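FdtA domain-containing protein (Helicobacter canadensis MIT 98-5491, PDB 7N67) probably catalyses a 3,4-ketoisomerisation of a dTDP-linked sugar, as a cupin-type enzyme of the FdtA family in the biosynthesis of an unusual formylated sugar. Local coordinates at residues 77-88 and 120-131; 111-119 and 142-151. All blocks are in the same frame, centred on the assembly; numbering follows the deposited sequence.

Interaction 1 (77-88 and 120-131)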
# COMPACT_ATOMS: atom_id res chain seq x y z
N GLU B 77 18.93 -4.68 -20.75
CA GLU B 77 18.42 -3.31 -20.46
C GLU B 77 17.15 -3.51 -19.63
O GLU B 77 16.48 -4.53 -19.83
CB GLU B 77 18.20 -2.52 -21.75
CG GLU B 77 19.48 -2.26 -22.53
CD GLU B 77 19.34 -1.30 -23.70
OE1 GLU B 77 20.34 -0.66 -24.05
OE2 GLU B 77 18.25 -1.19 -24.27
N GLN B 78 16.89 -2.63 -18.65
CA GLN B 78 15.71 -2.74 -17.75
C GLN B 78 15.04 -1.37 -17.65
O GLN B 78 15.73 -0.35 -17.87
CB GLN B 78 16.12 -3.23 -16.37
CG GLN B 78 16.55 -4.70 -16.32
CD GLN B 78 16.74 -5.14 -14.90
OE1 GLN B 78 16.89 -4.33 -14.00
NE2 GLN B 78 16.72 -6.44 -14.66
N VAL B 79 13.73 -1.35 -17.34
CA VAL B 79 13.01 -0.13 -16.87
C VAL B 79 12.36 -0.43 -15.51
O VAL B 79 11.57 -1.38 -15.43
CB VAL B 79 11.98 0.35 -17.90
CG1 VAL B 79 10.99 1.34 -17.31
CG2 VAL B 79 12.65 0.95 -19.11
N LEU B 80 12.68 0.38 -14.50
CA LEU B 80 12.24 0.21 -13.08
C LEU B 80 11.09 1.17 -12.81
O LEU B 80 11.17 2.33 -13.23
CB LEU B 80 13.41 0.51 -12.14
CG LEU B 80 14.30 -0.67 -11.80
CD1 LEU B 80 14.98 -1.22 -13.04
CD2 LEU B 80 15.32 -0.26 -10.75
N ILE B 81 10.05 0.69 -12.14
CA ILE B 81 8.88 1.50 -11.70
C ILE B 81 8.52 1.09 -10.27
O ILE B 81 8.24 -0.10 -10.08
CB ILE B 81 7.72 1.28 -12.67
CG1 ILE B 81 8.18 1.53 -14.11
CG2 ILE B 81 6.54 2.15 -12.27
CD1 ILE B 81 7.20 1.10 -15.15
N MET B 82 8.59 2.01 -9.31
CA MET B 82 8.03 1.79 -7.95
C MET B 82 6.51 1.93 -8.01
O MET B 82 6.02 3.07 -8.05
CB MET B 82 8.55 2.80 -6.92
CG MET B 82 10.01 2.59 -6.60
SD MET B 82 10.36 0.90 -6.05
CE MET B 82 9.51 0.91 -4.47
N MET B 83 5.80 0.82 -7.98
CA MET B 83 4.32 0.84 -8.03
C MET B 83 3.75 1.22 -6.65
O MET B 83 2.64 1.74 -6.62
CB MET B 83 3.75 -0.51 -8.48
CG MET B 83 2.67 -0.32 -9.50
SD MET B 83 3.06 -1.28 -10.95
CE MET B 83 1.80 -2.54 -10.80
N ASP B 84 4.46 0.91 -5.57
CA ASP B 84 4.02 1.20 -4.18
C ASP B 84 5.23 1.62 -3.36
O ASP B 84 6.25 0.92 -3.38
CB ASP B 84 3.32 -0.00 -3.55
CG ASP B 84 2.37 0.38 -2.44
OD1 ASP B 84 1.66 1.34 -2.63
OD2 ASP B 84 2.35 -0.29 -1.39
N GLY B 85 5.13 2.74 -2.65
CA GLY B 85 6.17 3.17 -1.70
C GLY B 85 7.38 3.70 -2.43
O GLY B 85 7.25 4.13 -3.60
N SER B 86 8.52 3.67 -1.76
CA SER B 86 9.75 4.33 -2.24
C SER B 86 10.90 3.35 -2.13
O SER B 86 10.88 2.47 -1.22
CB SER B 86 10.07 5.58 -1.45
OG SER B 86 10.41 5.27 -0.09
N CYS B 87 11.91 3.57 -2.95
CA CYS B 87 13.26 3.07 -2.63
C CYS B 87 14.31 3.96 -3.27
O CYS B 87 13.95 4.87 -4.03
CB CYS B 87 13.38 1.60 -3.00
SG CYS B 87 14.08 1.33 -4.64
N GLU B 88 15.56 3.75 -2.87
CA GLU B 88 16.73 4.48 -3.42
C GLU B 88 17.47 3.55 -4.37
O GLU B 88 18.11 2.59 -3.89
CB GLU B 88 17.61 4.98 -2.27
CG GLU B 88 18.69 5.91 -2.77
CD GLU B 88 19.68 6.31 -1.70
OE1 GLU B 88 20.80 6.75 -2.07
OE2 GLU B 88 19.34 6.17 -0.51
N ARG B 120 17.97 0.23 -2.23
CA ARG B 120 18.01 0.26 -0.74
C ARG B 120 17.00 1.27 -0.20
O ARG B 120 16.34 1.97 -1.01
CB ARG B 120 19.44 0.56 -0.30
CG ARG B 120 20.08 1.72 -1.05
CD ARG B 120 21.41 2.11 -0.43
NE ARG B 120 21.63 3.55 -0.51
CZ ARG B 120 22.80 4.14 -0.73
NH1 ARG B 120 23.89 3.40 -0.93
NH2 ARG B 120 22.87 5.46 -0.78
N ASN B 121 16.82 1.29 1.12
CA ASN B 121 15.87 2.20 1.82
C ASN B 121 14.46 2.00 1.25
O ASN B 121 13.74 2.98 1.07
CB ASN B 121 16.37 3.65 1.74
CG ASN B 121 17.76 3.77 2.34
OD1 ASN B 121 18.03 3.17 3.38
ND2 ASN B 121 18.65 4.51 1.70
N PHE B 122 14.12 0.75 0.93
CA PHE B 122 12.75 0.34 0.57
C PHE B 122 11.86 0.76 1.72
O PHE B 122 12.19 0.42 2.85
CB PHE B 122 12.64 -1.17 0.39
CG PHE B 122 13.00 -1.68 -0.98
CD1 PHE B 122 14.13 -2.47 -1.16
CD2 PHE B 122 12.19 -1.40 -2.07
CE1 PHE B 122 14.45 -2.95 -2.42
CE2 PHE B 122 12.52 -1.88 -3.33
CZ PHE B 122 13.65 -2.65 -3.50
N SER B 123 10.75 1.45 1.46
CA SER B 123 9.68 1.60 2.47
C SER B 123 9.09 0.21 2.72
O SER B 123 9.14 -0.65 1.83
CB SER B 123 8.64 2.61 2.08
OG SER B 123 8.13 2.35 0.79
N TYR B 124 8.56 -0.02 3.90
CA TYR B 124 8.10 -1.35 4.34
C TYR B 124 6.93 -1.79 3.45
O TYR B 124 5.91 -1.05 3.33
CB TYR B 124 7.78 -1.33 5.83
CG TYR B 124 7.55 -2.69 6.40
CD1 TYR B 124 8.58 -3.40 7.00
CD2 TYR B 124 6.31 -3.30 6.26
CE1 TYR B 124 8.38 -4.68 7.50
CE2 TYR B 124 6.09 -4.58 6.75
CZ TYR B 124 7.12 -5.25 7.38
OH TYR B 124 6.90 -6.50 7.86
N GLY B 125 7.11 -2.94 2.79
CA GLY B 125 6.14 -3.53 1.86
C GLY B 125 6.12 -2.84 0.51
O GLY B 125 5.20 -3.15 -0.26
N ALA B 126 7.11 -1.98 0.20
CA ALA B 126 7.26 -1.30 -1.10
C ALA B 126 7.39 -2.34 -2.22
O ALA B 126 8.01 -3.41 -1.99
CB ALA B 126 8.46 -0.39 -1.10
N LYS B 127 6.85 -2.02 -3.39
CA LYS B 127 6.73 -2.93 -4.55
C LYS B 127 7.39 -2.28 -5.75
O LYS B 127 7.12 -1.08 -6.00
CB LYS B 127 5.24 -3.22 -4.78
CG LYS B 127 4.53 -3.61 -3.49
CD LYS B 127 3.12 -4.14 -3.68
CE LYS B 127 2.45 -4.47 -2.35
NZ LYS B 127 2.60 -3.36 -1.38
N LEU B 128 8.27 -3.03 -6.41
CA LEU B 128 9.03 -2.58 -7.60
C LEU B 128 8.62 -3.45 -8.78
O LEU B 128 8.59 -4.69 -8.61
CB LEU B 128 10.51 -2.71 -7.30
CG LEU B 128 11.46 -2.48 -8.48
CD1 LEU B 128 11.40 -1.04 -8.95
CD2 LEU B 128 12.88 -2.85 -8.09
N LEU B 129 8.28 -2.82 -9.91
CA LEU B 129 8.04 -3.51 -11.20
C LEU B 129 9.27 -3.30 -12.07
O LEU B 129 9.79 -2.17 -12.08
CB LEU B 129 6.78 -2.94 -11.85
CG LEU B 129 6.46 -3.51 -13.23
CD1 LEU B 129 6.15 -5.00 -13.15
CD2 LEU B 129 5.31 -2.74 -13.85
N VAL B 130 9.72 -4.34 -12.77
CA VAL B 130 10.88 -4.26 -13.71
C VAL B 130 10.47 -4.83 -15.07
O VAL B 130 10.07 -6.01 -15.15
CB VAL B 130 12.12 -4.99 -13.15
CG1 VAL B 130 13.32 -4.86 -14.09
CG2 VAL B 130 12.50 -4.49 -11.77
N LEU B 131 10.53 -3.99 -16.09
CA LEU B 131 10.38 -4.39 -17.51
C LEU B 131 11.78 -4.72 -18.02
O LEU B 131 12.65 -3.82 -17.94
CB LEU B 131 9.76 -3.21 -18.27
CG LEU B 131 8.23 -3.04 -18.16
CD1 LEU B 131 7.65 -3.66 -16.91
CD2 LEU B 131 7.87 -1.57 -18.22
O HOH W 1 13.17 5.34 -0.27
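V79 and I81 face L131 and L129 in the hydrogen-bonded pairs of an antiparallel ladder, which joins neighbouring strands of the larger sheet in this cupin-type fold. Both pairs are closed by two backbone bonds; in one, L129 N gives to I81 O at 2.7 Å. L80 and V130 form the non-hydrogen-bonded pair between them. Further on, M83 and D84 both lie opposite K127, a classic beta bulge, and the chain turns its corner at M83, within this bulge. In the loop that follows, S86 N donates to S123 OG at 2.9 Å; in the smaller sheet, E88 then pairs with R120 through two further backbone bonds.

Apolar contacts fill the faces of the ladder. I81 CD1 meets L131 CD2 on one side, while on the other the L80 and V130 side chains run alongside each other. M82, bent at both chi2 and chi3, lays SD 3.6 Å from L128 CD1 and brings its methyl to A126 CB and the edge of the F122 ring. C87 SG approaches that ring obliquely, 4.3 Å from its centroid. The Q78 amide lies against V130 CG1, its NE2 bonded to Y57 OH of the nucleotide pocket.

Two salt bridges mark the polar sites. D84 and K127 point the same way, and NZ meets OD2 at 3.1 Å on the anti side, 32° out of the carboxylate plane. K127 NZ also donates to G125 O, and reciprocal D84–K127 bridges continue the pairing into the second subunit. At E88, whose OE1 also bonds S99 OG, the carboxylate stands nearly perpendicular (87°) to the R120 guanidinium, and the bond from NH2 to OE1 is weak. N121 ND2 meets E88 OE2 at 2.8 Å, nearly along its C–O axis and in the N121 amide plane.

Interaction 2 (111-119 and 142-151). With TYD (thymidine-5'-diphosphate), chain E.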
# COMPACT_ATOMS: atom_id res chain seq x y z
N ILE B 111 17.68 1.71 -17.13
CA ILE B 111 19.06 1.32 -16.75
C ILE B 111 19.65 0.53 -17.92
O ILE B 111 19.20 -0.60 -18.16
CB ILE B 111 19.05 0.51 -15.45
CG1 ILE B 111 18.46 1.32 -14.30
CG2 ILE B 111 20.45 -0.02 -15.14
CD1 ILE B 111 18.25 0.54 -13.03
N GLY B 112 20.63 1.11 -18.61
CA GLY B 112 21.28 0.50 -19.78
C GLY B 112 22.30 -0.57 -19.41
O GLY B 112 22.18 -1.21 -18.34
N LYS B 113 23.27 -0.75 -20.30
CA LYS B 113 24.24 -1.88 -20.30
C LYS B 113 25.41 -1.57 -19.38
O LYS B 113 25.71 -0.37 -19.15
CB LYS B 113 24.75 -2.10 -21.73
CG LYS B 113 23.72 -2.62 -22.71
CD LYS B 113 24.27 -2.91 -24.09
CE LYS B 113 23.24 -3.64 -24.93
NZ LYS B 113 23.64 -3.73 -26.35
N ASN B 114 26.08 -2.61 -18.89
CA ASN B 114 27.32 -2.45 -18.11
C ASN B 114 27.04 -1.45 -16.97
O ASN B 114 27.84 -0.52 -16.80
CB ASN B 114 28.48 -1.97 -18.99
CG ASN B 114 28.72 -2.86 -20.20
OD1 ASN B 114 28.85 -2.37 -21.32
ND2 ASN B 114 28.77 -4.16 -19.99
N MET B 115 25.90 -1.63 -16.28
CA MET B 115 25.49 -0.80 -15.12
C MET B 115 25.31 -1.70 -13.89
O MET B 115 24.44 -2.58 -13.92
CB MET B 115 24.17 -0.08 -15.40
CG MET B 115 24.32 1.15 -16.28
SD MET B 115 25.02 2.58 -15.41
CE MET B 115 23.72 2.93 -14.23
N TRP B 116 26.13 -1.51 -12.87
CA TRP B 116 25.91 -2.06 -11.51
C TRP B 116 24.78 -1.27 -10.87
O TRP B 116 24.75 -0.02 -11.08
CB TRP B 116 27.19 -1.97 -10.68
CG TRP B 116 27.09 -2.54 -9.31
CD1 TRP B 116 26.74 -1.87 -8.17
CD2 TRP B 116 27.36 -3.89 -8.91
NE1 TRP B 116 26.76 -2.71 -7.10
CE2 TRP B 116 27.14 -3.97 -7.52
CE3 TRP B 116 27.75 -5.05 -9.58
CZ2 TRP B 116 27.33 -5.14 -6.79
CZ3 TRP B 116 27.93 -6.21 -8.87
CH2 TRP B 116 27.72 -6.26 -7.49
N ARG B 117 23.89 -1.94 -10.16
CA ARG B 117 22.73 -1.27 -9.51
C ARG B 117 22.44 -1.95 -8.18
O ARG B 117 22.65 -3.19 -8.08
CB ARG B 117 21.51 -1.19 -10.43
CG ARG B 117 20.60 -2.41 -10.46
CD ARG B 117 21.25 -3.64 -11.08
NE ARG B 117 21.76 -3.38 -12.43
CZ ARG B 117 21.01 -3.38 -13.53
NH1 ARG B 117 19.71 -3.63 -13.46
NH2 ARG B 117 21.56 -3.11 -14.71
N GLU B 118 22.04 -1.14 -7.21
CA GLU B 118 21.46 -1.59 -5.92
C GLU B 118 20.15 -0.83 -5.68
O GLU B 118 19.96 0.24 -6.27
CB GLU B 118 22.46 -1.37 -4.78
CG GLU B 118 23.89 -1.65 -5.18
CD GLU B 118 24.89 -1.70 -4.04
OE1 GLU B 118 24.49 -1.41 -2.90
OE2 GLU B 118 26.07 -2.00 -4.31
N MET B 119 19.28 -1.38 -4.84
CA MET B 119 18.03 -0.71 -4.45
C MET B 119 17.88 -0.88 -2.95
O MET B 119 17.74 -2.01 -2.48
CB MET B 119 16.81 -1.23 -5.23
CG MET B 119 16.85 -2.69 -5.66
SD MET B 119 17.91 -3.13 -7.09
CE MET B 119 17.02 -2.48 -8.51
N ILE B 142 26.45 -10.53 -13.20
CA ILE B 142 27.69 -10.26 -12.42
C ILE B 142 27.23 -9.83 -11.03
O ILE B 142 26.57 -8.78 -10.94
CB ILE B 142 28.54 -9.20 -13.14
CG1 ILE B 142 28.79 -9.63 -14.59
CG2 ILE B 142 29.82 -8.93 -12.37
CD1 ILE B 142 29.31 -8.53 -15.46
N ARG B 143 27.46 -10.66 -10.02
CA ARG B 143 26.99 -10.45 -8.62
C ARG B 143 28.17 -10.09 -7.70
O ARG B 143 27.99 -10.19 -6.47
CB ARG B 143 26.28 -11.70 -8.09
CG ARG B 143 25.05 -12.13 -8.89
CD ARG B 143 24.31 -13.25 -8.18
NE ARG B 143 23.04 -13.57 -8.81
CZ ARG B 143 21.90 -12.89 -8.66
NH1 ARG B 143 21.86 -11.81 -7.91
NH2 ARG B 143 20.81 -13.29 -9.29
N ASP B 144 29.33 -9.75 -8.27
CA ASP B 144 30.55 -9.35 -7.52
C ASP B 144 31.00 -8.00 -8.07
O ASP B 144 31.22 -7.93 -9.31
CB ASP B 144 31.66 -10.39 -7.64
CG ASP B 144 32.88 -10.08 -6.78
OD1 ASP B 144 33.71 -9.23 -7.18
OD2 ASP B 144 32.97 -10.68 -5.71
N TYR B 145 31.16 -6.98 -7.22
CA TYR B 145 31.52 -5.61 -7.68
C TYR B 145 32.92 -5.61 -8.30
O TYR B 145 33.11 -4.97 -9.40
CB TYR B 145 31.36 -4.58 -6.55
CG TYR B 145 31.55 -3.16 -7.02
CD1 TYR B 145 30.77 -2.62 -8.04
CD2 TYR B 145 32.54 -2.35 -6.48
CE1 TYR B 145 30.96 -1.33 -8.50
CE2 TYR B 145 32.74 -1.06 -6.92
CZ TYR B 145 31.95 -0.54 -7.93
OH TYR B 145 32.17 0.74 -8.35
N ASP B 146 33.87 -6.33 -7.68
CA ASP B 146 35.30 -6.38 -8.12
C ASP B 146 35.35 -6.99 -9.54
O ASP B 146 36.04 -6.39 -10.42
CB ASP B 146 36.16 -7.12 -7.08
CG ASP B 146 36.32 -6.41 -5.75
OD1 ASP B 146 36.64 -5.21 -5.73
OD2 ASP B 146 36.16 -7.06 -4.73
N GLU B 147 34.63 -8.10 -9.75
CA GLU B 147 34.38 -8.75 -11.07
C GLU B 147 33.84 -7.71 -12.07
O GLU B 147 34.34 -7.67 -13.23
CB GLU B 147 33.41 -9.91 -10.86
CG GLU B 147 33.41 -10.96 -11.96
CD GLU B 147 32.31 -12.02 -11.85
OE1 GLU B 147 32.21 -12.86 -12.77
OE2 GLU B 147 31.56 -12.01 -10.84
N PHE B 148 32.90 -6.86 -11.64
CA PHE B 148 32.29 -5.81 -12.50
C PHE B 148 33.37 -4.80 -12.92
O PHE B 148 33.41 -4.39 -14.08
CB PHE B 148 31.10 -5.13 -11.80
CG PHE B 148 30.57 -3.92 -12.53
CD1 PHE B 148 29.94 -4.05 -13.75
CD2 PHE B 148 30.74 -2.65 -12.02
CE1 PHE B 148 29.49 -2.94 -14.45
CE2 PHE B 148 30.28 -1.54 -12.71
CZ PHE B 148 29.65 -1.68 -13.92
N LEU B 149 34.25 -4.39 -12.00
CA LEU B 149 35.27 -3.36 -12.33
C LEU B 149 36.28 -3.95 -13.33
O LEU B 149 36.56 -3.29 -14.38
CB LEU B 149 35.93 -2.85 -11.04
CG LEU B 149 35.02 -2.02 -10.14
CD1 LEU B 149 35.71 -1.70 -8.82
CD2 LEU B 149 34.57 -0.73 -10.82
N ARG B 150 36.75 -5.17 -13.06
CA ARG B 150 37.61 -5.93 -14.01
C ARG B 150 36.95 -5.94 -15.40
O ARG B 150 37.64 -5.55 -16.37
CB ARG B 150 37.87 -7.34 -13.46
CG ARG B 150 38.85 -7.35 -12.30
CD ARG B 150 39.38 -8.73 -12.04
NE ARG B 150 38.37 -9.52 -11.36
CZ ARG B 150 38.20 -9.57 -10.05
NH1 ARG B 150 37.25 -10.35 -9.54
NH2 ARG B 150 38.96 -8.85 -9.24
N MET B 151 35.67 -6.33 -15.48
CA MET B 151 34.88 -6.37 -16.75
C MET B 151 34.89 -4.98 -17.41
O MET B 151 35.11 -4.92 -18.63
CB MET B 151 33.43 -6.82 -16.51
CG MET B 151 32.65 -7.10 -17.79
SD MET B 151 31.90 -5.62 -18.55
CE MET B 151 30.61 -5.25 -17.37
PA TYD E . 17.86 -11.47 -7.07
O1A TYD E . 18.75 -11.26 -8.25
O2A TYD E . 18.47 -11.88 -5.77
O3A TYD E . 16.94 -10.18 -6.88
PB TYD E . 17.21 -8.60 -6.80
O1B TYD E . 15.87 -7.99 -6.39
O2B TYD E . 18.28 -8.47 -5.74
O3B TYD E . 17.67 -8.13 -8.15
O5' TYD E . 16.72 -12.52 -7.44
C5' TYD E . 16.19 -13.33 -6.36
C4' TYD E . 15.98 -14.72 -6.89
O4' TYD E . 15.06 -14.66 -8.00
C3' TYD E . 17.26 -15.39 -7.40
O3' TYD E . 17.32 -16.74 -6.94
C2' TYD E . 17.10 -15.35 -8.91
C1' TYD E . 15.59 -15.39 -9.09
N1 TYD E . 15.11 -14.76 -10.35
C2 TYD E . 14.49 -15.55 -11.28
O2 TYD E . 14.30 -16.75 -11.11
N3 TYD E . 14.11 -14.90 -12.43
C4 TYD E . 14.27 -13.56 -12.72
O4 TYD E . 13.87 -13.10 -13.80
C5 TYD E . 14.92 -12.78 -11.70
C5M TYD E . 15.13 -11.31 -11.93
C6 TYD E . 15.31 -13.41 -10.58
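W116 packs one side of its indole against Y145 and F148, building an aromatic cluster where the C-terminal helix meets the smaller sheet. Its CB sits over the face of the F148 phenyl, 4.0 Å from the ring centroid, as a CH-pi contact. With CG anti to the backbone N (chi1 -178°), the indole extends toward the start of the helix. CG and CD2 then lie beneath the edge of Y145, whose CD1 is 3.7 Å from CD2; the planes, 64° apart, make this a T-shaped pair with the tyrosine supplying the edge.

On the pyrrole side, NE1 donates to E118 OE2 at 3.0 Å. This bond is almost perfectly straight (179°), lies in the indole plane and uses the anti lone pair of OE2, which should limit rotation of the ring. Along the benzo side, CE3 touches F148 CB and CZ3 approaches I142 O at 3.6 Å. At the far rim, CH2 reaches Y145 N at 3.5 Å, while Y145 CA covers the six-membered ring in a second CH-pi contact. The contact is thus carried by packing, with no hydrogen bond between the two segments.

Around the cluster, N114 O meets the edge of the F148 ring, and N114 ND2 lies 3.4 Å from M151 CE. D144 N-caps the helix, its OD1 accepting from E147 N. Just before it, R143, extended from CG to NE, holds the nucleotide: NH1 and NH2 both donate to TYD O1A, at 3.2 and 3.1 Å, while NE is salt-bridged to E138. W116 thus joins helix 145-152 to the smaller sheet, where its side chain also touches A70 of the adjacent strand 68-73; the backbone of W116 bonds to N92 of strand 87-92, and N92 OD1 also bonds Y145 OH.

In the fold
From the N terminus, after four strands, the chain reaches 77-88, then 111-119, which runs straight on into 120-131, and finally 142-151. Interaction 1 closes the loop from 77-88 to 120-131, which encloses 111-119; interaction 2 starts within that loop and ends beyond it, so the two cross rather than nest. Their centres are about 19 Å apart, on opposite sides of the chain's centre. Interaction 1 pairs strands in the larger sheet and, past the corner in the chain, in the smaller one; interaction 2 fastens the C-terminal helix to the smaller sheet. They meet directly where I111 N probably bonds Q78 O, and where L80 packs on I111 and M119.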